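Local coordinates for protein putative polyketide cyclase (Pseudomonas putida KT2440, PDB 3F7X) that is of unknown function but has a SnoaL-like fold and may act as a polyketide cyclase, at residues L44-R58 / G132-N144. Numbering follows the deposited sequence.
Sequences LLSEDVIHDINQGER and GKIARVTNYYNLN. With EDO (1,2-ethanediol), chain D; EDO (1,2-ethanediol), chain F; EDO (1,2-ethanediol), chain H.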
loop_
_atom_site.group_PDB
_atom_site.type_symbol
_atom_site.label_atom_id
_atom_site.label_comp_id
_atom_site.label_asym_id
_atom_site.label_seq_id
_atom_site.Cartn_x
_atom_site.Cartn_y
_atom_site.Cartn_z
ATOM N N LEU A 44 -13.294 10.785 13.113
ATOM C CA LEU A 44 -13.013 11.092 11.717
ATOM C C LEU A 44 -13.575 10.068 10.749
ATOM O O LEU A 44 -13.540 10.286 9.552
ATOM C CB LEU A 44 -11.502 11.127 11.521
ATOM C CG LEU A 44 -10.812 12.175 12.391
ATOM C CD1 LEU A 44 -9.319 12.083 12.272
ATOM C CD2 LEU A 44 -11.277 13.604 12.113
ATOM N N LEU A 45 -14.052 8.950 11.265
ATOM C CA LEU A 45 -14.481 7.836 10.437
ATOM C C LEU A 45 -15.983 7.827 10.227
ATOM O O LEU A 45 -16.776 8.167 11.126
ATOM C CB LEU A 45 -14.133 6.509 11.128
ATOM C CG LEU A 45 -12.659 6.327 11.540
ATOM C CD1 LEU A 45 -12.465 4.962 12.203
ATOM C CD2 LEU A 45 -11.697 6.551 10.373
ATOM N N SER A 46 -16.412 7.379 9.057
ATOM C CA SER A 46 -17.829 7.234 8.848
ATOM C C SER A 46 -18.359 6.039 9.647
ATOM O O SER A 46 -17.635 5.112 10.006
ATOM C CB SER A 46 -18.115 7.062 7.382
ATOM O OG SER A 46 -17.633 5.817 6.976
ATOM N N GLU A 47 -19.640 6.084 9.977
ATOM C CA GLU A 47 -20.272 4.957 10.700
ATOM C C GLU A 47 -20.130 3.631 9.966
ATOM O O GLU A 47 -20.023 2.587 10.588
ATOM C CB GLU A 47 -21.768 5.214 10.956
ATOM C CG GLU A 47 -22.499 4.024 11.624
ATOM C CD GLU A 47 -22.038 3.699 13.047
ATOM O OE1 GLU A 47 -21.375 4.506 13.635
ATOM O OE2 GLU A 47 -22.406 2.652 13.603
ATOM N N ASP A 48 -20.127 3.688 8.620
ATOM C CA ASP A 48 -19.995 2.521 7.786
ATOM C C ASP A 48 -18.631 2.373 7.136
ATOM O O ASP A 48 -18.497 1.766 6.068
ATOM C CB ASP A 48 -21.119 2.552 6.779
ATOM C CG ASP A 48 -22.479 2.298 7.470
ATOM O OD1 ASP A 48 -22.552 1.387 8.343
ATOM O OD2 ASP A 48 -23.496 2.930 7.100
ATOM N N VAL A 49 -17.620 2.901 7.806
ATOM C CA VAL A 49 -16.253 2.830 7.301
ATOM C C VAL A 49 -15.855 1.394 6.937
ATOM O O VAL A 49 -16.110 0.443 7.675
ATOM C CB VAL A 49 -15.283 3.410 8.347
ATOM C CG1 VAL A 49 -15.342 2.669 9.680
ATOM C CG2 VAL A 49 -13.823 3.459 7.818
ATOM N N ILE A 50 -15.190 1.277 5.795
ATOM C CA ILE A 50 -14.620 0.036 5.327
ATOM C C ILE A 50 -13.175 0.007 5.756
ATOM O O ILE A 50 -12.416 0.946 5.461
ATOM C CB ILE A 50 -14.731 -0.075 3.784
ATOM C CG1 ILE A 50 -16.186 -0.133 3.371
ATOM C CG2 ILE A 50 -13.890 -1.252 3.279
ATOM C CD1 ILE A 50 -16.371 0.019 1.878
ATOM N N HIS A 51 -12.787 -1.066 6.419
ATOM C CA HIS A 51 -11.404 -1.202 6.906
ATOM C C HIS A 51 -10.762 -2.446 6.335
ATOM O O HIS A 51 -11.139 -3.578 6.700
ATOM C CB HIS A 51 -11.395 -1.287 8.434
ATOM C CG HIS A 51 -10.038 -1.231 9.046
ATOM N ND1 HIS A 51 -9.817 -1.534 10.361
ATOM C CD2 HIS A 51 -8.838 -0.868 8.534
ATOM C CE1 HIS A 51 -8.544 -1.337 10.647
ATOM N NE2 HIS A 51 -7.935 -0.910 9.555
ATOM N N ASP A 52 -9.856 -2.252 5.382
ATOM C CA ASP A 52 -9.138 -3.347 4.761
ATOM C C ASP A 52 -7.842 -3.581 5.497
ATOM O O ASP A 52 -6.862 -2.874 5.278
ATOM C CB ASP A 52 -8.869 -3.059 3.323
ATOM C CG ASP A 52 -10.076 -3.071 2.511
ATOM O OD1 ASP A 52 -11.068 -3.805 2.824
ATOM O OD2 ASP A 52 -10.038 -2.304 1.537
ATOM N N ILE A 53 -7.859 -4.599 6.340
ATOM C CA ILE A 53 -6.761 -5.047 7.204
ATOM C C ILE A 53 -5.654 -5.618 6.331
ATOM O O ILE A 53 -5.972 -6.393 5.428
ATOM C CB ILE A 53 -7.270 -6.229 8.162
ATOM C CG1 ILE A 53 -8.397 -5.764 9.099
ATOM C CG2 ILE A 53 -6.074 -6.847 8.961
ATOM C CD1 ILE A 53 -8.381 -4.304 9.390
ATOM N N ASN A 54 -4.409 -5.259 6.584
ATOM C CA ASN A 54 -3.319 -5.740 5.735
ATOM C C ASN A 54 -3.222 -7.268 5.751
ATOM O O ASN A 54 -3.102 -7.877 6.809
ATOM C CB ASN A 54 -2.007 -5.150 6.218
ATOM C CG ASN A 54 -0.845 -5.511 5.329
ATOM O OD1 ASN A 54 -0.941 -5.402 4.106
ATOM N ND2 ASN A 54 0.254 -5.963 5.931
ATOM N N GLN A 55 -3.309 -7.869 4.588
ATOM C CA GLN A 55 -3.259 -9.306 4.392
ATOM C C GLN A 55 -4.378 -10.038 5.075
ATOM O O GLN A 55 -4.315 -11.251 5.222
ATOM C CB GLN A 55 -1.903 -9.913 4.767
ATOM C CG GLN A 55 -0.723 -9.131 4.206
ATOM C CD GLN A 55 -0.794 -8.932 2.706
ATOM O OE1 GLN A 55 -0.919 -9.900 1.961
ATOM N NE2 GLN A 55 -0.738 -7.679 2.246
ATOM N N GLY A 56 -5.433 -9.320 5.432
ATOM C CA GLY A 56 -6.506 -9.885 6.215
ATOM C C GLY A 56 -7.848 -9.554 5.607
ATOM O O GLY A 56 -7.982 -9.350 4.428
ATOM N N GLU A 57 -8.834 -9.514 6.482
ATOM C CA GLU A 57 -10.227 -9.339 6.139
ATOM C C GLU A 57 -10.609 -7.887 5.927
ATOM O O GLU A 57 -9.961 -6.935 6.421
ATOM C CB GLU A 57 -11.108 -9.919 7.267
ATOM C CG GLU A 57 -10.853 -9.309 8.652
ATOM C CD GLU A 57 -11.737 -9.867 9.756
ATOM O OE1 GLU A 57 -12.944 -10.062 9.546
ATOM O OE2 GLU A 57 -11.215 -10.061 10.857
ATOM N N ARG A 58 -11.640 -7.692 5.146
ATOM C CA ARG A 58 -12.380 -6.432 5.130
ATOM C C ARG A 58 -13.323 -6.441 6.301
ATOM O O ARG A 58 -14.153 -7.344 6.434
ATOM C CB ARG A 58 -13.144 -6.290 3.819
ATOM C CG ARG A 58 -14.047 -5.080 3.774
ATOM C CD ARG A 58 -14.467 -4.702 2.338
ATOM N NE ARG A 58 -13.397 -3.996 1.634
ATOM C CZ ARG A 58 -13.543 -3.294 0.499
ATOM N NH1 ARG A 58 -14.707 -3.249 -0.129
ATOM N NH2 ARG A 58 -12.514 -2.635 0.003
ATOM N N GLY A 132 -16.993 14.497 4.128
ATOM C CA GLY A 132 -16.065 14.979 5.126
ATOM C C GLY A 132 -15.592 13.965 6.163
ATOM O O GLY A 132 -14.981 14.338 7.134
ATOM N N LYS A 133 -15.814 12.677 5.918
ATOM C CA LYS A 133 -15.367 11.595 6.800
ATOM C C LYS A 133 -14.558 10.575 6.007
ATOM O O LYS A 133 -14.737 10.419 4.807
ATOM C CB LYS A 133 -16.565 10.873 7.436
ATOM C CG LYS A 133 -17.395 11.742 8.350
ATOM C CD LYS A 133 -16.606 12.139 9.608
ATOM C CE LYS A 133 -17.467 13.046 10.461
ATOM N NZ LYS A 133 -18.814 12.425 10.572
ATOM N N ILE A 134 -13.719 9.854 6.717
ATOM C CA ILE A 134 -12.970 8.745 6.141
ATOM C C ILE A 134 -13.942 7.557 6.042
ATOM O O ILE A 134 -14.399 7.030 7.064
ATOM C CB ILE A 134 -11.738 8.414 6.980
ATOM C CG1 ILE A 134 -10.706 9.561 6.880
ATOM C CG2 ILE A 134 -11.132 7.051 6.552
ATOM C CD1 ILE A 134 -9.609 9.503 7.939
ATOM N N ALA A 135 -14.242 7.135 4.806
ATOM C CA ALA A 135 -15.180 6.058 4.503
ATOM C C ALA A 135 -14.497 4.731 4.181
ATOM O O ALA A 135 -15.153 3.689 4.171
ATOM C CB ALA A 135 -16.130 6.459 3.357
ATOM N N ARG A 136 -13.195 4.762 3.887
ATOM C CA ARG A 136 -12.402 3.562 3.719
ATOM C C ARG A 136 -10.969 3.853 4.136
ATOM O O ARG A 136 -10.413 4.899 3.763
ATOM C CB ARG A 136 -12.417 3.041 2.281
ATOM C CG ARG A 136 -11.462 1.850 2.055
ATOM C CD ARG A 136 -11.572 1.290 0.677
ATOM N NE ARG A 136 -11.333 2.214 -0.418
ATOM C CZ ARG A 136 -10.156 2.521 -0.933
ATOM N NH1 ARG A 136 -9.032 2.090 -0.378
ATOM N NH2 ARG A 136 -10.097 3.297 -1.982
ATOM N N VAL A 137 -10.411 2.909 4.886
ATOM C CA VAL A 137 -8.985 2.863 5.205
ATOM C C VAL A 137 -8.476 1.494 4.729
ATOM O O VAL A 137 -8.946 0.449 5.203
ATOM C CB VAL A 137 -8.698 2.966 6.729
ATOM C CG1 VAL A 137 -7.186 2.873 6.962
ATOM C CG2 VAL A 137 -9.230 4.275 7.320
ATOM N N THR A 138 -7.479 1.507 3.841
ATOM C CA THR A 138 -6.823 0.290 3.378
ATOM C C THR A 138 -5.371 0.371 3.818
ATOM O O THR A 138 -4.641 1.220 3.354
ATOM C CB THR A 138 -6.961 0.187 1.845
ATOM O OG1 THR A 138 -8.356 0.076 1.523
ATOM C CG2 THR A 138 -6.164 -1.008 1.291
ATOM N N ASN A 139 -4.995 -0.538 4.696
ATOM C CA ASN A 139 -3.653 -0.586 5.301
ATOM C C ASN A 139 -2.706 -1.542 4.588
ATOM O O ASN A 139 -3.115 -2.648 4.222
ATOM C CB ASN A 139 -3.741 -1.119 6.721
ATOM C CG ASN A 139 -4.609 -0.331 7.590
ATOM O OD1 ASN A 139 -4.251 0.792 8.023
ATOM N ND2 ASN A 139 -5.764 -0.893 7.910
ATOM N N TYR A 140 -1.470 -1.117 4.404
ATOM C CA TYR A 140 -0.467 -1.925 3.758
ATOM C C TYR A 140 0.869 -1.844 4.472
ATOM O O TYR A 140 1.299 -0.762 4.891
ATOM C CB TYR A 140 -0.254 -1.478 2.326
ATOM C CG TYR A 140 -1.394 -1.762 1.362
ATOM C CD1 TYR A 140 -1.915 -3.049 1.212
ATOM C CD2 TYR A 140 -1.891 -0.780 0.530
ATOM C CE1 TYR A 140 -2.887 -3.328 0.290
ATOM C CE2 TYR A 140 -2.850 -1.065 -0.419
ATOM C CZ TYR A 140 -3.352 -2.338 -0.545
ATOM O OH TYR A 140 -4.317 -2.648 -1.484
ATOM N N TYR A 141 1.542 -3.002 4.544
ATOM C CA TYR A 141 2.925 -3.110 4.962
ATOM C C TYR A 141 3.401 -4.511 4.628
ATOM O O TYR A 141 2.588 -5.386 4.293
ATOM C CB TYR A 141 3.141 -2.783 6.453
ATOM C CG TYR A 141 2.308 -3.593 7.407
ATOM C CD1 TYR A 141 1.074 -3.155 7.803
ATOM C CD2 TYR A 141 2.806 -4.765 7.966
ATOM C CE1 TYR A 141 0.293 -3.882 8.675
ATOM C CE2 TYR A 141 2.056 -5.493 8.858
ATOM C CZ TYR A 141 0.805 -5.039 9.229
ATOM O OH TYR A 141 0.057 -5.764 10.136
ATOM N N ASN A 142 4.697 -4.746 4.716
ATOM C CA ASN A 142 5.256 -6.083 4.482
ATOM C C ASN A 142 5.160 -6.896 5.774
ATOM O O ASN A 142 5.921 -6.685 6.721
ATOM C CB ASN A 142 6.685 -5.955 3.979
ATOM C CG ASN A 142 7.239 -7.240 3.502
ATOM O OD1 ASN A 142 6.911 -8.279 4.034
ATOM N ND2 ASN A 142 8.099 -7.189 2.516
ATOM N N LEU A 143 4.157 -7.769 5.823
ATOM C CA LEU A 143 3.905 -8.595 7.005
ATOM C C LEU A 143 5.064 -9.553 7.265
ATOM O O LEU A 143 5.400 -9.834 8.399
ATOM C CB LEU A 143 2.556 -9.293 6.849
ATOM C CG LEU A 143 2.183 -10.243 7.978
ATOM C CD1 LEU A 143 2.112 -9.577 9.338
ATOM C CD2 LEU A 143 0.867 -10.927 7.592
ATOM N N ASN A 144 5.665 -10.033 6.200
ATOM C CA ASN A 144 6.803 -10.940 6.347
ATOM C C ASN A 144 7.962 -10.251 7.033
ATOM O O ASN A 144 8.643 -10.865 7.890
ATOM C CB ASN A 144 7.182 -11.559 5.001
ATOM C CG ASN A 144 6.214 -12.640 4.569
ATOM O OD1 ASN A 144 5.713 -13.428 5.408
ATOM N ND2 ASN A 144 5.949 -12.723 3.256
HETATM C C1 EDO D . -4.431 2.408 11.232
HETATM O O1 EDO D . -4.792 2.957 9.994
HETATM C C2 EDO D . -5.473 1.377 11.729
HETATM O O2 EDO D . -5.627 0.247 10.804
HETATM C C1 EDO F . -13.198 4.300 -3.469
HETATM O O1 EDO F . -12.253 3.333 -3.822
HETATM C C2 EDO F . -14.298 3.526 -2.771
HETATM O O2 EDO F . -13.873 3.070 -1.473
HETATM C C1 EDO H . -15.582 14.375 -0.154
HETATM O O1 EDO H . -16.165 14.849 1.084
HETATM C C2 EDO H . -14.912 15.521 -0.895
HETATM O O2 EDO H . -14.483 15.073 -2.181
HETATM O O HOH W 1 -17.824 10.274 13.137
HETATM O O HOH W 2 -5.196 -3.923 2.785
#
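Two donors grip D52 OD2: T138 OG1 gives its proton at 2.9 Å on the anti side, tilted 23° out of the carboxylate plane, and R58 NH2 takes the syn lone pair. R58 NE bonds D52 OD1 at 2.6 Å, a side-on salt bridge holding carboxylate and guanidinium nearly coplanar, edge to edge. R136, extended as far as CD, bends at its CG–CD bond (chi3 57°), bringing NH1 to T138 OG1; NH1 also pairs with E97 of the second subunit. An alanine in place of R136 would probably leave that glutamate without its mate and T138 OG1 without this donor. On the other face, N139 ND2 donates to H51 NE2 at 2.7 Å, amide and ring planes 72° apart; an ethanediol donates from O1 to N139 OD1, and its O2 lies 2.9 Å from H51 NE2. N54 ND2 sits over the centre of the Y141 ring, 3.2 Å above its plane, while donating to Y141 O. Between the two faces, strands 49-52 and 133-141 run parallel, I50 O accepting from V137 N. A classic bulge puts A135 and R136 opposite Y128 of strand 118-130; 58-60 borders 49-52, and F65 and F68 of helix 62-75 pack on H51.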